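Local coordinates for periplasmic divalent cation tolerance protein (PDB 6GDX) that is a trimeric PII-like protein of unsettled function, possibly carrying or signalling small molecules, with its proposed role in copper binding and heavy-metal tolerance in doubt, at residues 34-39 against 92-97; 44-49 against 81-86; 48-53 against 62-67. All blocks are in the same frame, centred on the assembly; numbering follows the deposited sequence.

Interaction 1. Residues 34-39 against 92-97; sequences RLLLTT and EQLDAL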
loop_
_atom_site.group_PDB
_atom_site.type_symbol
_atom_site.label_atom_id
_atom_site.label_comp_id
_atom_site.label_asym_id
_atom_site.label_seq_id
_atom_site.Cartn_x
_atom_site.Cartn_y
_atom_site.Cartn_z
ATOM N N ARG B 34 4.051 -3.620 12.031
ATOM C CA ARG B 34 3.779 -2.266 11.575
ATOM C C ARG B 34 4.437 -2.034 10.236
ATOM O O ARG B 34 5.540 -2.542 9.974
ATOM C CB ARG B 34 4.308 -1.221 12.548
ATOM C CG ARG B 34 3.698 -1.241 13.928
ATOM C CD ARG B 34 2.265 -0.737 13.899
ATOM N NE ARG B 34 1.679 -0.609 15.229
ATOM C CZ ARG B 34 1.145 -1.612 15.914
ATOM N NH1 ARG B 34 1.175 -2.857 15.459
ATOM N NH2 ARG B 34 0.590 -1.355 17.105
ATOM N N LEU B 35 3.766 -1.237 9.403
ATOM C CA LEU B 35 4.343 -0.725 8.139
ATOM C C LEU B 35 4.417 0.777 8.257
ATOM O O LEU B 35 3.374 1.444 8.347
ATOM C CB LEU B 35 3.465 -1.072 6.958
ATOM C CG LEU B 35 3.206 -2.524 6.666
ATOM C CD1 LEU B 35 2.179 -2.693 5.547
ATOM C CD2 LEU B 35 4.491 -3.249 6.332
ATOM N N LEU B 36 5.604 1.344 8.233
ATOM C CA LEU B 36 5.767 2.791 8.238
ATOM C C LEU B 36 6.011 3.233 6.811
ATOM O O LEU B 36 6.955 2.762 6.151
ATOM C CB LEU B 36 6.865 3.214 9.195
ATOM C CG LEU B 36 7.070 4.720 9.310
ATOM C CD1 LEU B 36 7.623 5.078 10.689
ATOM C CD2 LEU B 36 7.968 5.317 8.244
ATOM N N LEU B 37 5.179 4.164 6.347
ATOM C CA LEU B 37 5.255 4.705 4.989
ATOM C C LEU B 37 5.793 6.105 5.019
ATOM O O LEU B 37 5.311 6.957 5.792
ATOM C CB LEU B 37 3.850 4.721 4.375
ATOM C CG LEU B 37 3.072 3.409 4.428
ATOM C CD1 LEU B 37 1.680 3.620 3.842
ATOM C CD2 LEU B 37 3.808 2.252 3.815
ATOM N N THR B 38 6.803 6.359 4.199
ATOM C CA THR B 38 7.333 7.702 4.011
ATOM C C THR B 38 7.803 7.837 2.558
ATOM O O THR B 38 7.812 6.851 1.814
ATOM C CB THR B 38 8.454 8.020 5.006
ATOM O OG1 THR B 38 8.788 9.411 4.928
ATOM C CG2 THR B 38 9.674 7.193 4.783
ATOM N N THR B 39 8.171 9.045 2.153
ATOM C CA THR B 39 8.735 9.275 0.818
ATOM C C THR B 39 10.020 10.052 0.952
ATOM O O THR B 39 10.227 10.801 1.902
ATOM C CB THR B 39 7.767 10.022 -0.104
ATOM O OG1 THR B 39 7.587 11.340 0.378
ATOM C CG2 THR B 39 6.438 9.324 -0.220
ATOM N N GLU B 92 7.332 -2.635 18.808
ATOM C CA GLU B 92 8.400 -2.351 19.761
ATOM C C GLU B 92 9.496 -1.456 19.183
ATOM O O GLU B 92 10.113 -0.702 19.945
ATOM C CB GLU B 92 9.023 -3.650 20.275
ATOM C CG GLU B 92 8.084 -4.460 21.166
ATOM C CD GLU B 92 7.250 -5.502 20.431
ATOM O OE1 GLU B 92 7.199 -5.539 19.169
ATOM O OE2 GLU B 92 6.637 -6.351 21.108
ATOM N N GLN B 93 9.768 -1.527 17.874
ATOM C CA GLN B 93 10.785 -0.672 17.254
ATOM C C GLN B 93 10.218 0.577 16.605
ATOM O O GLN B 93 10.999 1.402 16.150
ATOM C CB GLN B 93 11.634 -1.437 16.226
ATOM C CG GLN B 93 12.385 -2.633 16.779
ATOM C CD GLN B 93 13.168 -2.290 18.007
ATOM O OE1 GLN B 93 13.807 -1.251 18.045
ATOM N NE2 GLN B 93 13.117 -3.151 19.018
ATOM N N LEU B 94 8.888 0.733 16.594
ATOM C CA LEU B 94 8.282 1.780 15.775
ATOM C C LEU B 94 8.674 3.175 16.255
ATOM O O LEU B 94 9.034 4.040 15.457
ATOM C CB LEU B 94 6.774 1.634 15.779
ATOM C CG LEU B 94 6.010 2.628 14.909
ATOM C CD1 LEU B 94 6.334 2.450 13.440
ATOM C CD2 LEU B 94 4.519 2.505 15.187
ATOM N N ASP B 95 8.649 3.407 17.565
ATOM C CA ASP B 95 9.001 4.710 18.080
ATOM C C ASP B 95 10.481 5.034 17.754
ATOM O O ASP B 95 10.803 6.133 17.331
ATOM C CB ASP B 95 8.677 4.763 19.587
ATOM C CG ASP B 95 8.713 6.159 20.160
ATOM O OD1 ASP B 95 9.796 6.565 20.592
ATOM O OD2 ASP B 95 7.656 6.817 20.246
ATOM N N ALA B 96 11.378 4.058 17.977
ATOM C CA ALA B 96 12.807 4.255 17.679
ATOM C C ALA B 96 13.020 4.513 16.194
ATOM O O ALA B 96 13.847 5.352 15.803
ATOM C CB ALA B 96 13.658 3.075 18.130
ATOM N N LEU B 97 12.274 3.808 15.329
ATOM C CA LEU B 97 12.392 4.038 13.901
ATOM C C LEU B 97 11.978 5.464 13.552
ATOM O O LEU B 97 12.689 6.154 12.806
ATOM C CB LEU B 97 11.576 3.005 13.118
ATOM C CG LEU B 97 11.497 3.236 11.604
ATOM C CD1 LEU B 97 12.833 3.153 10.914
ATOM C CD2 LEU B 97 10.543 2.228 10.982
#

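Interaction 2. Residues 44-49 against 81-86; sequences VEAQQL and TEQQMS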
loop_
_atom_site.group_PDB
_atom_site.type_symbol
_atom_site.label_atom_id
_atom_site.label_comp_id
_atom_site.label_asym_id
_atom_site.label_seq_id
_atom_site.Cartn_x
_atom_site.Cartn_y
_atom_site.Cartn_z
ATOM N N VAL B 44 18.629 7.170 -4.987
ATOM C CA VAL B 44 19.801 7.054 -4.131
ATOM C C VAL B 44 19.472 7.330 -2.663
ATOM O O VAL B 44 19.911 6.612 -1.786
ATOM C CB VAL B 44 20.921 8.004 -4.641
ATOM C CG1 VAL B 44 22.024 8.188 -3.593
ATOM C CG2 VAL B 44 21.497 7.500 -5.965
ATOM N N GLU B 45 18.720 8.383 -2.413
ATOM C CA GLU B 45 18.316 8.662 -1.043
ATOM C C GLU B 45 17.573 7.479 -0.411
ATOM O O GLU B 45 17.793 7.131 0.754
ATOM C CB GLU B 45 17.386 9.881 -0.960
ATOM C CG GLU B 45 18.050 11.229 -1.136
ATOM C CD GLU B 45 17.055 12.382 -1.274
ATOM O OE1 GLU B 45 15.841 12.172 -1.524
ATOM O OE2 GLU B 45 17.491 13.562 -1.112
ATOM N N ALA B 46 16.661 6.920 -1.180
ATOM C CA ALA B 46 15.858 5.825 -0.667
ATOM C C ALA B 46 16.709 4.603 -0.371
ATOM O O ALA B 46 16.545 3.964 0.663
ATOM C CB ALA B 46 14.767 5.480 -1.641
ATOM N N GLN B 47 17.620 4.276 -1.287
ATOM C CA GLN B 47 18.467 3.095 -1.112
ATOM C C GLN B 47 19.350 3.267 0.145
ATOM O O GLN B 47 19.518 2.345 0.919
ATOM C CB GLN B 47 19.334 2.891 -2.360
ATOM C CG GLN B 47 18.561 2.462 -3.573
ATOM C CD GLN B 47 19.375 2.476 -4.836
ATOM O OE1 GLN B 47 20.355 3.229 -4.956
ATOM N NE2 GLN B 47 18.985 1.654 -5.806
ATOM N N GLN B 48 19.899 4.452 0.324
ATOM C CA GLN B 48 20.759 4.713 1.455
ATOM C C GLN B 48 20.003 4.665 2.771
ATOM O O GLN B 48 20.492 4.098 3.780
ATOM C CB GLN B 48 21.481 6.039 1.256
ATOM C CG GLN B 48 22.541 5.936 0.151
ATOM C CD GLN B 48 23.340 7.205 -0.084
ATOM O OE1 GLN B 48 23.171 8.201 0.617
ATOM N NE2 GLN B 48 24.234 7.166 -1.074
ATOM N N LEU B 49 18.813 5.256 2.798
ATOM C CA LEU B 49 18.029 5.280 4.033
ATOM C C LEU B 49 17.554 3.878 4.379
ATOM O O LEU B 49 17.554 3.494 5.545
ATOM C CB LEU B 49 16.854 6.224 3.879
ATOM C CG LEU B 49 16.063 6.600 5.115
ATOM C CD1 LEU B 49 16.935 7.386 6.073
ATOM C CD2 LEU B 49 14.822 7.400 4.731
ATOM N N THR B 81 8.492 13.823 -8.687
ATOM C CA THR B 81 8.876 12.422 -8.538
ATOM C C THR B 81 9.420 12.193 -7.161
ATOM O O THR B 81 10.156 13.015 -6.604
ATOM C CB THR B 81 9.914 12.027 -9.584
ATOM O OG1 THR B 81 11.029 12.901 -9.489
ATOM C CG2 THR B 81 9.307 12.071 -10.950
ATOM N N GLU B 82 9.039 11.067 -6.590
ATOM C CA GLU B 82 9.492 10.658 -5.261
ATOM C C GLU B 82 9.660 9.154 -5.261
ATOM O O GLU B 82 9.329 8.449 -6.220
ATOM C CB GLU B 82 8.528 11.114 -4.169
ATOM C CG GLU B 82 8.474 12.606 -3.941
ATOM C CD GLU B 82 7.768 12.999 -2.657
ATOM O OE1 GLU B 82 6.759 12.372 -2.349
ATOM O OE2 GLU B 82 8.238 13.957 -1.967
ATOM N N GLN B 83 10.212 8.662 -4.155
ATOM C CA GLN B 83 10.295 7.230 -3.906
ATOM C C GLN B 83 9.430 6.961 -2.696
ATOM O O GLN B 83 9.675 7.524 -1.614
ATOM C CB GLN B 83 11.722 6.814 -3.590
ATOM C CG GLN B 83 12.693 7.133 -4.732
ATOM C CD GLN B 83 12.555 6.200 -5.914
ATOM O OE1 GLN B 83 12.394 4.997 -5.752
ATOM N NE2 GLN B 83 12.644 6.739 -7.106
ATOM N N GLN B 84 8.434 6.098 -2.840
ATOM C CA GLN B 84 7.657 5.624 -1.713
ATOM C C GLN B 84 8.442 4.529 -1.011
ATOM O O GLN B 84 8.866 3.553 -1.642
ATOM C CB GLN B 84 6.313 5.062 -2.192
ATOM C CG GLN B 84 5.404 4.541 -1.091
ATOM C CD GLN B 84 4.845 5.675 -0.285
ATOM O OE1 GLN B 84 4.140 6.522 -0.838
ATOM N NE2 GLN B 84 5.172 5.750 1.001
ATOM N N MET B 85 8.557 4.642 0.291
ATOM C CA MET B 85 9.217 3.656 1.121
ATOM C C MET B 85 8.243 3.025 2.091
ATOM O O MET B 85 7.356 3.718 2.619
ATOM C CB MET B 85 10.361 4.313 1.882
ATOM C CG MET B 85 11.327 5.035 0.979
ATOM S SD MET B 85 12.771 5.716 1.859
ATOM C CE MET B 85 13.599 4.194 2.278
ATOM N N SER B 86 8.378 1.729 2.293
ATOM C CA SER B 86 7.581 0.980 3.250
ATOM C C SER B 86 8.521 0.185 4.131
ATOM O O SER B 86 9.196 -0.742 3.657
ATOM C CB SER B 86 6.621 0.060 2.520
ATOM O OG SER B 86 5.979 -0.808 3.407
#

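Interaction 3. Residues 48-53 against 62-67; sequences QLAQAA and VSITPI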
loop_
_atom_site.group_PDB
_atom_site.type_symbol
_atom_site.label_atom_id
_atom_site.label_comp_id
_atom_site.label_asym_id
_atom_site.label_seq_id
_atom_site.Cartn_x
_atom_site.Cartn_y
_atom_site.Cartn_z
ATOM N N GLN B 48 19.899 4.452 0.324
ATOM C CA GLN B 48 20.759 4.713 1.455
ATOM C C GLN B 48 20.003 4.665 2.771
ATOM O O GLN B 48 20.492 4.098 3.780
ATOM C CB GLN B 48 21.481 6.039 1.256
ATOM C CG GLN B 48 22.541 5.936 0.151
ATOM C CD GLN B 48 23.340 7.205 -0.084
ATOM O OE1 GLN B 48 23.171 8.201 0.617
ATOM N NE2 GLN B 48 24.234 7.166 -1.074
ATOM N N LEU B 49 18.813 5.256 2.798
ATOM C CA LEU B 49 18.029 5.280 4.033
ATOM C C LEU B 49 17.554 3.878 4.379
ATOM O O LEU B 49 17.554 3.494 5.545
ATOM C CB LEU B 49 16.854 6.224 3.879
ATOM C CG LEU B 49 16.063 6.600 5.115
ATOM C CD1 LEU B 49 16.935 7.386 6.073
ATOM C CD2 LEU B 49 14.822 7.400 4.731
ATOM N N ALA B 50 17.127 3.130 3.361
ATOM C CA ALA B 50 16.669 1.773 3.591
ATOM C C ALA B 50 17.785 0.912 4.174
ATOM O O ALA B 50 17.587 0.190 5.147
ATOM C CB ALA B 50 16.164 1.178 2.306
ATOM N N GLN B 51 18.950 0.974 3.542
ATOM C CA GLN B 51 20.089 0.195 4.012
ATOM C C GLN B 51 20.435 0.555 5.451
ATOM O O GLN B 51 20.695 -0.328 6.283
ATOM C CB GLN B 51 21.280 0.466 3.101
ATOM C CG GLN B 51 22.553 -0.243 3.527
ATOM C CD GLN B 51 22.634 -1.643 2.998
ATOM O OE1 GLN B 51 21.966 -1.995 2.020
ATOM N NE2 GLN B 51 23.473 -2.459 3.624
ATOM N N ALA B 52 20.446 1.841 5.755
ATOM C CA ALA B 52 20.819 2.294 7.078
ATOM C C ALA B 52 19.829 1.829 8.132
ATOM O O ALA B 52 20.200 1.478 9.277
ATOM C CB ALA B 52 20.995 3.812 7.103
ATOM N N ALA B 53 18.535 1.816 7.808
ATOM C CA ALA B 53 17.526 1.388 8.786
ATOM C C ALA B 53 17.638 -0.099 9.083
ATOM O O ALA B 53 17.475 -0.516 10.240
ATOM C CB ALA B 53 16.138 1.716 8.254
ATOM N N VAL B 62 12.751 -3.108 3.910
ATOM C CA VAL B 62 12.262 -1.846 3.424
ATOM C C VAL B 62 12.069 -1.971 1.935
ATOM O O VAL B 62 13.012 -2.400 1.239
ATOM C CB VAL B 62 13.228 -0.693 3.723
ATOM C CG1 VAL B 62 12.636 0.650 3.309
ATOM C CG2 VAL B 62 13.632 -0.683 5.179
ATOM N N SER B 63 10.885 -1.632 1.428
ATOM C CA SER B 63 10.668 -1.618 -0.010
ATOM C C SER B 63 10.647 -0.190 -0.508
ATOM O O SER B 63 10.217 0.759 0.209
ATOM C CB SER B 63 9.363 -2.322 -0.362
ATOM O OG SER B 63 8.234 -1.585 0.050
ATOM N N ILE B 64 11.002 -0.024 -1.773
ATOM C CA ILE B 64 11.097 1.259 -2.428
ATOM C C ILE B 64 10.415 1.161 -3.777
ATOM O O ILE B 64 10.697 0.240 -4.553
ATOM C CB ILE B 64 12.572 1.609 -2.656
ATOM C CG1 ILE B 64 13.395 1.599 -1.360
ATOM C CG2 ILE B 64 12.733 2.887 -3.449
ATOM C CD1 ILE B 64 14.911 1.566 -1.593
ATOM N N THR B 65 9.556 2.135 -4.083
ATOM C CA THR B 65 8.717 2.173 -5.291
ATOM C C THR B 65 8.828 3.604 -5.896
ATOM O O THR B 65 8.495 4.507 -5.156
ATOM C CB THR B 65 7.185 1.916 -4.842
ATOM O OG1 THR B 65 7.094 0.683 -4.085
ATOM C CG2 THR B 65 6.302 1.829 -6.003
ATOM N N PRO B 66 9.128 3.820 -7.187
ATOM C CA PRO B 66 9.039 5.200 -7.704
ATOM C C PRO B 66 7.587 5.631 -7.865
ATOM O O PRO B 66 6.755 4.859 -8.358
ATOM C CB PRO B 66 9.724 5.095 -9.073
ATOM C CG PRO B 66 9.658 3.678 -9.461
ATOM C CD PRO B 66 9.634 2.874 -8.200
ATOM N N ILE B 67 7.296 6.859 -7.454
ATOM C CA ILE B 67 5.952 7.428 -7.527
ATOM C C ILE B 67 6.057 8.852 -8.052
ATOM O O ILE B 67 7.135 9.438 -8.195
ATOM C CB ILE B 67 5.244 7.423 -6.150
ATOM C CG1 ILE B 67 5.946 8.335 -5.150
ATOM C CG2 ILE B 67 5.088 6.002 -5.629
ATOM C CD1 ILE B 67 5.123 8.639 -3.917
#

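Interaction 1. Residues 34-39 against 92-97
In the ferredoxin-like fold of CutA, helix 91-104 lies along one face of the sheet, and its Leu94 and Leu97 meet Arg34 and Leu36 of strand 33-40. The local axes run nearly in the same direction, 18° apart, with a closest approach of 9.5 Å, which leaves room for one interlocking layer of side chains. Leu36 CD1 fits between two leucines of the helix: it lies 4.0 Å from Leu94 CD1 and 4.1 Å from Leu97 CD2. The Leu36-Leu97 pair meets tip to tip, while Leu94 comes at Leu36 aslant. Leu94 divides its methyls between the two strand residues, CD1 toward Leu36 and CD2 toward Arg34, an arrangement set by chi1 of -177°. Leu94 CD2 is 4.0 Å from Arg34 CG, where the aliphatic part of the arginine, bent at chi2 (-71°), crosses it at about a right angle. The charged end is held separately, by a hydrogen bond from Arg34 NH1 to Ala31 O. Val114 of strand 113-115 touches both Arg34 and Leu94, Leu101 further along the helix extends the packing on Leu36, and Leu27 of the second subunit reaches Leu94 from outside the chain.

Interaction 2. Residues 44-49 against 81-86
Helix 44-49 and strand 81-86 run almost side by side in the same sense, their axes 8.9 Å apart and crossing at -20°, and Ala46 and Gln83 are the residues whose CA atoms lie closest, at 6.6 Å. The small side chain of Ala46 is consistent with this close approach: Ala46 CB sits 3.9 Å from Gln83 CB and 4.0 Å from Met85 SD, so one methyl meets two residues of the strand. Gln83 presents only its aliphatic base. Its chain bends at chi2 (-74°), leaving CB and CG against the methyl while the amide turns off toward the N-terminal end of the helix; Glu43 also touches the Gln83 side chain. Met85 does most of the reaching. It is extended as far as SD and then turns at chi3 (70°), which lays CE against the helix backbone: Met85 CE is 3.4 Å from Ala46 O, a close van der Waals contact. On the way the sulfur meets the next turn, with Met85 SD 3.9 Å from Leu49 CD2, and the two side chains cross at about a right angle. Leu49 goes on to touch Trp100, Leu101 and Gln104 of helix 91-104, so Leu49 links this contact to the second helix. Nearby in the same strand, Glu82 makes a weak hydrogen bond to a Bis-Tris molecule, probably from the crystallisation liquor. Helix 43-55 links strands 33-40 and 61-73, which are parallel with antiparallel strand 76-90 inserted between them. Two parallel strands joined by a helix, with another strand between them, make the split beta-alpha-beta unit of the ferredoxin-like fold; here the helix packs over the inserted strand.

Interaction 3. Residues 48-53 against 62-67
Apolar contact carries the whole junction between Ala50 and the pair Val62 and Ile64. Ala50 CB lies 3.7 Å from Val62 CG1 and 3.8 Å from Val62 CB, and, about a right angle away, 4.1 Å from Ile64 CD1. With only a methyl at this point, the backbones run close, the CA atoms of Ala50 and Val62 5.7 Å apart. Val62 uses both methyls on Ala50: CG1, anti to the backbone N (chi1 -175°), meets the methyl, while Val62 CG2 stands 4.1 Å from Ala50 O. Ile64 instead touches by its end alone, its extended CG1-CD1 arm (chi2 164°) reaching to Ala50 from two residues further along the strand. The helix and strand are successive elements of the split beta-alpha-beta unit in this ferredoxin-like fold, so the contact seats the second half of the helix on the strand that follows it in the chain. Hydrogen bonding is confined to each element and its own neighbours. Ala52 N bonds Gln48 O at 3.0 Å within the helix. The strand pairs with strand 76-90 through Ser63 to Ser86 and Thr65 to Gln84, while Val62, Ser63 and Ile64 form an antiparallel ladder with a strand of the third subunit. Cys70 of that same neighbouring subunit also packs on Ala50.

All three are buried and mainly apolar, and each sets a helix against the same sheet; Arg34 in interaction 1 and Gln83 in interaction 2 are partly exposed and contribute aliphatic carbons, whereas every touching residue of interaction 3 is buried. Interactions 2 and 3 share helix 43-55, with centres about 5 Å apart, and they engage adjacent strands, joined by the Gln84 N to Thr65 O bond of 2.8 Å. Interaction 1 uses helix 91-104, its centre about 15 Å from that of interaction 2. Leucine methyls interlock in interaction 1, whereas alanines face the sheet where helix 43-55 comes close, against a methionine in interaction 2 and beta-branched residues beside the subunit interface in interaction 3.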